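PDB 2GHS: AGR_C_1268p from Agrobacterium tumefaciens str. C58, which probably binds one divalent metal ion per subunit and hydrolyses sugar lactones, as a regucalcin-like member of the SMP-30/gluconolactonase family of beta-propeller proteins. Local coordinates for residues Ile180-Cys185 against Gly231-Val236; Asn201-Val206 against Val221-Thr226; Thr34-Ala39 against Ala264-Pro269. All blocks are in the same frame, centred on the assembly; numbering follows the deposited sequence. Where two conformers were deposited one is given.

Contact 1: Ile180-Cys185 against Gly231-Val236; sequences IPNSIC and GMDGSV. With EDO (1,2-ethanediol), chain D.
The side-chain amide of N182 lies with one face over the backbone of D233: CG stands 3.5 Å from D233 CA, and OD1 is 3.3 Å from D233 C. The D233 carboxylate lies over the same face, displaced toward the nitrogen, its plane turned 26° from the amide and its OD1 3.5 Å from N182 ND2. Slightly to the opposite side of the amide plane, O2 of a bound 1,2-ethanediol accepts from ND2 at 3.0 Å, and T198 is a further hydrogen-bond partner of this nitrogen. The diol also bonds to E52, R135 and N137, so it occupies the predicted metal and substrate pocket.

Further along the two strands, whose directions differ by 24°, S183 N gives D233 O a weak bond at 2.9 Å. S183 OG, carried anti to its own backbone N (chi1 -169°), reaches S235 OG at 2.6 Å; either hydroxyl could donate, and N245 also bonds to S235 OG. One water accepts a hydrogen bond from S235 N (3.0 Å) and lies near I184 O.

With little direct backbone pairing, two neighbouring propeller sheets are joined here through hydroxyls, a water and the packing of C185 SG against S235 CB (3.9 Å). The same strands carry N182 and D233, predicted metal ligands, side by side at the pocket.

Contact 2: Asn201-Val206 against Val221-Thr226; sequences NRLMRV and VFIDST
L203 O is gripped by two successive amides of the opposite strand: F222 N at 2.8 Å, lying in the carbonyl plane, and I223 N at 3.0 Å, tilted 16° from it. This double grip is the signature of a classic beta bulge, and the pairing accordingly slips by one residue between L203–I223 and M204–V221. The return bond, L203 N to I223 O, completes the hydrogen-bonded antiparallel pair. Further along, N201 O likewise holds two donors, S225 N and, in the conformer described, S225 OG; the side-chain amide of N201 turns instead to M232 and G230.

On the face carrying R202 and D224, the two side chains run alongside each other. R202 NE makes a weak, long salt bridge to D224 OD2 (3.5 Å), with the carboxylate oxygen at the edge of the guanidinium, although the two planes stand 79° apart. A water reinforces it, accepting from R202 NH2 and donating to D224 OD2 at 2.7 Å. T226 OG1 sits 3.2 Å above one face of the guanidinium. D224 OD1 accepts from T226 N at 3.0 Å, an Asx turn that steadies the carboxylate.

F222 has CG anti to its backbone N (chi1 -180°), which carries its ring edge to L203 CD2 in the conformer described; the ring also meets Y194. R205 CG lies 3.9 Å from F222 CB, the two side chains crossing at about a right angle. The selenium of selenomethionine M204 rests on V221 CG2 at 3.9 Å.

Backbone bonds thus hold this sheet edge, while the long, water-bridged ionic pair lies at its solvent-facing side.

Contact 3: Thr34-Ala39 against Ala264-Pro269; sequences TVFPFA and ARYEVP
F36 and Y266 lie side by side on one face of the sheet, pointing the same way, and their rings form an offset stack with centroids 4.5 Å apart and planes at 22°. The displacement puts Y266 CE2 above the rim of the F36 ring, while F36 CE1 meets the A264 methyl (CB) at 3.7 Å. Y266 also stacks on W244 and bonds through OH to R255.

A second fit follows where the strands end. F38 has CG anti to its backbone N (chi1 -174°), which swings its ring over P269: CD lies 3.7 Å from the centroid and only 9° off the normal, a CH-pi contact. E267 O meets the same ring at its edge, 3.3 Å from CD1. On the other face of the sheet, V35 and the extended E267 side chain cross obliquely, V35 CG1 touching carboxylate OE2 at 3.5 Å; E267 OE1 accepts from a water (2.7 Å) that also accepts from F38 N.

Three parallel-strand bonds, including F36 N to R265 O at 2.8 Å, hold the register. Straight backbone bonds plus ring-on-ring and ring-on-proline packing thus secure the N-terminal strand as an added edge of its sheet.

Overall arrangement
Along the chain the order is 34-39, 180-185, 201-206, 221-226, 231-236, 264-269, so contact 2 falls between the two halves of contact 1, and both between those of contact 3. Contact 1 lies about 7 Å from the chain centre, contacts 2 and 3 about 17 and 20 Å. Contacts 1 and 2 share the sheet holding 170-186 and 202-207; their centres are 11 Å apart and they touch. Contacts 1 and 3 share the sheet from 34-36 to 231-237, with centres 19 Å apart. In this propeller, two peripheral strand pairings therefore lie outside an inner junction of adjacent sheets carrying predicted metal-site residues.

Contact 1: Ile180-Cys185 against Gly231-Val236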
# COMPACT_ATOMS: atom_id res chain seq x y z
N ILE A 180 6.97 7.08 9.64
CA ILE A 180 6.71 6.36 8.39
C ILE A 180 5.36 5.68 8.52
O ILE A 180 5.24 4.57 9.08
CB ILE A 180 7.78 5.31 8.04
CG1 ILE A 180 9.20 5.93 8.03
CG2 ILE A 180 7.44 4.63 6.69
CD1 ILE A 180 10.28 4.90 8.04
N PRO A 181 4.32 6.34 7.98
CA PRO A 181 3.00 5.69 8.06
C PRO A 181 2.89 4.51 7.15
O PRO A 181 3.42 4.52 6.04
CB PRO A 181 2.03 6.81 7.66
CG PRO A 181 2.83 7.72 6.86
CD PRO A 181 4.25 7.64 7.28
N ASN A 182 2.27 3.45 7.63
CA ASN A 182 2.16 2.23 6.82
C ASN A 182 1.06 1.33 7.35
O ASN A 182 0.32 1.71 8.27
CB ASN A 182 3.54 1.52 6.82
CG ASN A 182 4.21 1.50 5.46
OD1 ASN A 182 3.55 1.21 4.45
ND2 ASN A 182 5.56 1.67 5.45
N SER A 183 0.95 0.15 6.74
CA SER A 183 -0.04 -0.87 7.13
C SER A 183 -1.45 -0.42 7.22
O SER A 183 -2.23 -0.98 7.99
CB SER A 183 0.39 -1.54 8.44
OG SER A 183 -0.39 -2.71 8.74
N ILE A 184 -1.80 0.59 6.43
CA ILE A 184 -3.19 1.08 6.43
C ILE A 184 -4.12 0.09 5.75
O ILE A 184 -3.92 -0.29 4.57
CB ILE A 184 -3.28 2.47 5.78
CG1 ILE A 184 -2.45 3.50 6.58
CG2 ILE A 184 -4.71 2.90 5.70
CD1 ILE A 184 -2.36 4.83 5.82
N CYS A 185 -5.10 -0.38 6.51
CA CYS A 185 -6.11 -1.26 5.96
C CYS A 185 -7.29 -1.33 6.92
O CYS A 185 -7.28 -0.72 7.98
CB CYS A 185 -5.54 -2.68 5.70
SG CYS A 185 -4.91 -3.51 7.13
N GLY A 231 10.71 -4.09 9.21
CA GLY A 231 9.72 -3.02 9.36
C GLY A 231 8.37 -3.40 8.80
O GLY A 231 8.31 -3.96 7.72
N MSE A 232 7.31 -3.12 9.55
CA MSE A 232 5.96 -3.38 9.06
C MSE A 232 5.63 -2.34 8.01
O MSE A 232 5.56 -1.14 8.30
CB MSE A 232 4.93 -3.36 10.18
CG MSE A 232 5.20 -4.41 11.22
SE MSE A 232 3.77 -4.40 12.57
CE MSE A 232 2.62 -5.77 11.80
N ASP A 233 5.46 -2.81 6.76
CA ASP A 233 5.21 -1.90 5.65
C ASP A 233 3.71 -1.99 5.26
O ASP A 233 2.87 -1.94 6.14
CB ASP A 233 6.17 -2.23 4.48
CG ASP A 233 7.40 -1.36 4.48
OD1 ASP A 233 7.90 -0.98 5.58
OD2 ASP A 233 7.88 -1.06 3.37
N GLY A 234 3.38 -2.12 3.96
CA GLY A 234 1.98 -2.13 3.54
C GLY A 234 1.26 -3.38 3.96
O GLY A 234 1.88 -4.44 4.17
N SER A 235 -0.06 -3.23 4.14
CA SER A 235 -0.94 -4.33 4.51
C SER A 235 -2.27 -4.34 3.81
O SER A 235 -2.81 -3.28 3.46
CB SER A 235 -1.26 -4.30 5.99
OG SER A 235 -0.10 -4.47 6.79
N VAL A 236 -2.79 -5.55 3.65
CA VAL A 236 -4.20 -5.77 3.26
C VAL A 236 -4.87 -6.60 4.35
O VAL A 236 -4.24 -7.20 5.18
CB VAL A 236 -4.38 -6.40 1.88
CG1 VAL A 236 -3.90 -5.45 0.78
CG2 VAL A 236 -3.69 -7.76 1.80
C1 EDO D . 8.74 3.85 2.79
O1 EDO D . 8.36 4.34 1.50
C2 EDO D . 8.18 2.42 2.91
O2 EDO D . 6.74 2.42 2.83
O HOH W 1 -1.28 -0.62 3.42

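Contact 2: Asn201-Val206 against Val221-Thr226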
# COMPACT_ATOMS: atom_id res chain seq x y z
N ASN A 201 6.77 0.06 14.90
CA ASN A 201 6.34 -1.33 14.72
C ASN A 201 5.29 -1.78 15.74
O ASN A 201 5.23 -2.96 16.12
CB ASN A 201 7.53 -2.31 14.72
CG ASN A 201 8.12 -2.56 13.33
OD1 ASN A 201 7.49 -2.29 12.30
ND2 ASN A 201 9.35 -3.08 13.31
N ARG A 202 4.46 -0.84 16.18
CA ARG A 202 3.26 -1.18 16.92
C ARG A 202 2.04 -0.94 16.07
O ARG A 202 1.63 0.21 15.83
CB ARG A 202 3.14 -0.40 18.23
CG ARG A 202 4.24 -0.73 19.17
CD ARG A 202 3.97 -0.26 20.60
NE ARG A 202 5.14 -0.55 21.45
CZ ARG A 202 6.12 0.32 21.72
NH1 ARG A 202 6.07 1.56 21.25
NH2 ARG A 202 7.14 -0.06 22.49
N LEU A 203 1.48 -2.02 15.56
CA LEU A 203 0.32 -1.92 14.67
C LEU A 203 -0.90 -1.58 15.54
O LEU A 203 -1.23 -2.29 16.52
CB LEU A 203 0.12 -3.22 13.89
CG LEU A 203 -0.94 -3.17 12.78
CD1 LEU A 203 -0.58 -4.13 11.64
CD2 LEU A 203 -2.30 -3.49 13.35
N MSE A 204 -1.55 -0.48 15.20
CA MSE A 204 -2.67 0.05 15.94
C MSE A 204 -3.98 -0.37 15.29
O MSE A 204 -4.05 -0.54 14.09
CB MSE A 204 -2.60 1.57 15.91
CG MSE A 204 -1.24 2.13 16.26
SE MSE A 204 -0.61 1.64 18.03
CE MSE A 204 -1.81 2.68 19.14
N ARG A 205 -5.02 -0.50 16.11
CA ARG A 205 -6.39 -0.61 15.62
C ARG A 205 -7.18 0.59 16.10
O ARG A 205 -6.95 1.11 17.22
CB ARG A 205 -7.03 -1.93 16.08
CG ARG A 205 -7.24 -2.09 17.55
CD ARG A 205 -8.15 -3.34 17.96
NE ARG A 205 -8.31 -3.42 19.41
CZ ARG A 205 -9.14 -2.69 20.16
NH1 ARG A 205 -9.97 -1.80 19.61
NH2 ARG A 205 -9.15 -2.85 21.48
N VAL A 206 -8.11 1.03 15.26
CA VAL A 206 -8.89 2.23 15.48
C VAL A 206 -10.39 1.92 15.22
O VAL A 206 -10.77 1.50 14.15
CB VAL A 206 -8.45 3.36 14.49
CG1 VAL A 206 -9.14 4.69 14.85
CG2 VAL A 206 -6.98 3.53 14.49
N VAL A 221 -3.17 -0.35 20.76
CA VAL A 221 -2.13 -1.27 20.26
C VAL A 221 -2.73 -2.64 20.02
O VAL A 221 -3.30 -3.25 20.93
CB VAL A 221 -0.95 -1.41 21.22
CG1 VAL A 221 0.08 -2.42 20.70
CG2 VAL A 221 -0.27 -0.09 21.46
N PHE A 222 -2.65 -3.12 18.78
CA PHE A 222 -3.19 -4.41 18.40
C PHE A 222 -2.08 -5.47 18.27
O PHE A 222 -2.20 -6.56 18.88
CB PHE A 222 -3.99 -4.25 17.10
CG PHE A 222 -4.62 -5.51 16.57
CD1 PHE A 222 -5.38 -6.35 17.38
CD2 PHE A 222 -4.51 -5.82 15.22
CE1 PHE A 222 -5.98 -7.49 16.85
CE2 PHE A 222 -5.13 -6.97 14.69
CZ PHE A 222 -5.85 -7.79 15.50
N ILE A 223 -1.02 -5.16 17.53
CA ILE A 223 0.15 -6.07 17.38
C ILE A 223 1.46 -5.33 17.70
O ILE A 223 1.84 -4.40 16.97
CB ILE A 223 0.21 -6.67 15.93
CG1 ILE A 223 -1.11 -7.41 15.61
CG2 ILE A 223 1.46 -7.57 15.79
CD1 ILE A 223 -1.35 -7.72 14.12
N ASP A 224 2.12 -5.73 18.80
CA ASP A 224 3.39 -5.15 19.20
C ASP A 224 4.48 -6.03 18.59
O ASP A 224 4.72 -7.18 19.03
CB ASP A 224 3.52 -5.13 20.73
CG ASP A 224 4.74 -4.34 21.20
OD1 ASP A 224 5.71 -4.18 20.43
OD2 ASP A 224 4.74 -3.90 22.37
N SER A 225 5.14 -5.50 17.57
CA SER A 225 6.24 -6.21 16.92
C SER A 225 7.52 -5.39 17.07
O SER A 225 8.41 -5.45 16.24
CB SER A 225 5.94 -6.53 15.44
OG SER A 225 5.92 -5.37 14.61
N THR A 226 7.61 -4.63 18.17
CA THR A 226 8.75 -3.73 18.40
C THR A 226 10.02 -4.51 18.66
O THR A 226 10.04 -5.44 19.45
CB THR A 226 8.50 -2.80 19.58
OG1 THR A 226 7.34 -1.99 19.35
CG2 THR A 226 9.73 -1.90 19.85
O HOH W 2 7.20 -3.17 23.20

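Contact 3: Thr34-Ala39 against Ala264-Pro269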
# COMPACT_ATOMS: atom_id res chain seq x y z
N THR A 34 3.95 -20.38 10.95
CA THR A 34 4.31 -21.40 9.95
C THR A 34 4.95 -20.72 8.76
O THR A 34 4.42 -19.73 8.29
CB THR A 34 3.05 -22.16 9.53
OG1 THR A 34 2.46 -22.75 10.68
CG2 THR A 34 3.32 -23.23 8.50
N VAL A 35 6.07 -21.25 8.29
CA VAL A 35 6.80 -20.65 7.16
C VAL A 35 6.43 -21.34 5.86
O VAL A 35 6.42 -22.58 5.76
CB VAL A 35 8.29 -20.74 7.41
CG1 VAL A 35 9.08 -20.22 6.23
CG2 VAL A 35 8.65 -19.97 8.69
N PHE A 36 6.08 -20.52 4.87
CA PHE A 36 5.74 -20.96 3.52
C PHE A 36 6.83 -20.44 2.56
O PHE A 36 6.87 -19.23 2.21
CB PHE A 36 4.39 -20.40 3.11
CG PHE A 36 3.22 -20.94 3.90
CD1 PHE A 36 2.94 -20.50 5.18
CD2 PHE A 36 2.40 -21.89 3.33
CE1 PHE A 36 1.87 -21.01 5.90
CE2 PHE A 36 1.31 -22.41 4.06
CZ PHE A 36 1.04 -21.93 5.33
N PRO A 37 7.75 -21.32 2.14
CA PRO A 37 8.75 -20.90 1.15
C PRO A 37 8.06 -20.45 -0.15
O PRO A 37 6.93 -20.86 -0.45
CB PRO A 37 9.59 -22.17 0.94
CG PRO A 37 9.46 -22.91 2.25
CD PRO A 37 7.98 -22.72 2.57
N PHE A 38 8.74 -19.63 -0.94
CA PHE A 38 8.12 -19.08 -2.11
C PHE A 38 7.91 -20.13 -3.18
O PHE A 38 8.85 -20.82 -3.55
CB PHE A 38 8.98 -17.97 -2.68
CG PHE A 38 8.36 -17.23 -3.82
CD1 PHE A 38 7.22 -16.46 -3.64
CD2 PHE A 38 8.95 -17.26 -5.08
CE1 PHE A 38 6.68 -15.74 -4.71
CE2 PHE A 38 8.39 -16.57 -6.15
CZ PHE A 38 7.27 -15.79 -5.97
N ALA A 39 6.69 -20.21 -3.69
CA ALA A 39 6.36 -21.13 -4.76
C ALA A 39 5.47 -20.40 -5.76
O ALA A 39 4.66 -20.99 -6.48
CB ALA A 39 5.65 -22.35 -4.20
N ALA A 264 1.47 -17.08 10.18
CA ALA A 264 2.22 -17.52 9.03
C ALA A 264 3.15 -16.43 8.51
O ALA A 264 2.87 -15.21 8.67
CB ALA A 264 1.32 -17.95 7.91
N ARG A 265 4.19 -16.89 7.84
CA ARG A 265 5.11 -16.05 7.08
C ARG A 265 5.31 -16.64 5.70
O ARG A 265 5.72 -17.82 5.56
CB ARG A 265 6.47 -15.96 7.77
CG ARG A 265 7.54 -15.28 6.91
CD ARG A 265 8.70 -14.75 7.72
NE ARG A 265 8.36 -13.52 8.43
CZ ARG A 265 9.26 -12.76 9.08
NH1 ARG A 265 10.54 -13.10 9.09
NH2 ARG A 265 8.87 -11.63 9.69
N TYR A 266 5.03 -15.84 4.67
CA TYR A 266 5.08 -16.28 3.28
C TYR A 266 6.27 -15.58 2.68
O TYR A 266 6.31 -14.33 2.58
CB TYR A 266 3.80 -15.88 2.54
CG TYR A 266 2.55 -16.52 3.10
CD1 TYR A 266 1.87 -15.93 4.16
CD2 TYR A 266 2.12 -17.77 2.66
CE1 TYR A 266 0.77 -16.53 4.72
CE2 TYR A 266 0.98 -18.36 3.23
CZ TYR A 266 0.33 -17.73 4.27
OH TYR A 266 -0.80 -18.34 4.84
N GLU A 267 7.29 -16.37 2.35
CA GLU A 267 8.54 -15.86 1.82
C GLU A 267 8.37 -15.37 0.37
O GLU A 267 7.60 -15.93 -0.41
CB GLU A 267 9.66 -16.90 1.95
CG GLU A 267 9.98 -17.30 3.40
CD GLU A 267 11.11 -18.30 3.53
OE1 GLU A 267 11.48 -18.97 2.54
OE2 GLU A 267 11.66 -18.44 4.67
N VAL A 268 9.10 -14.31 0.04
CA VAL A 268 9.23 -13.77 -1.34
C VAL A 268 10.70 -13.42 -1.59
O VAL A 268 11.43 -13.12 -0.65
CB VAL A 268 8.36 -12.54 -1.62
CG1 VAL A 268 6.87 -12.89 -1.43
CG2 VAL A 268 8.68 -11.44 -0.73
N PRO A 269 11.12 -13.51 -2.85
CA PRO A 269 12.54 -13.34 -3.16
C PRO A 269 13.10 -11.95 -2.93
O PRO A 269 14.28 -11.84 -2.59
CB PRO A 269 12.63 -13.72 -4.66
CG PRO A 269 11.48 -14.56 -4.89
CD PRO A 269 10.38 -13.98 -4.02
O HOH W 3 5.50 -17.75 -0.12
O HOH W 4 11.43 -18.93 -0.13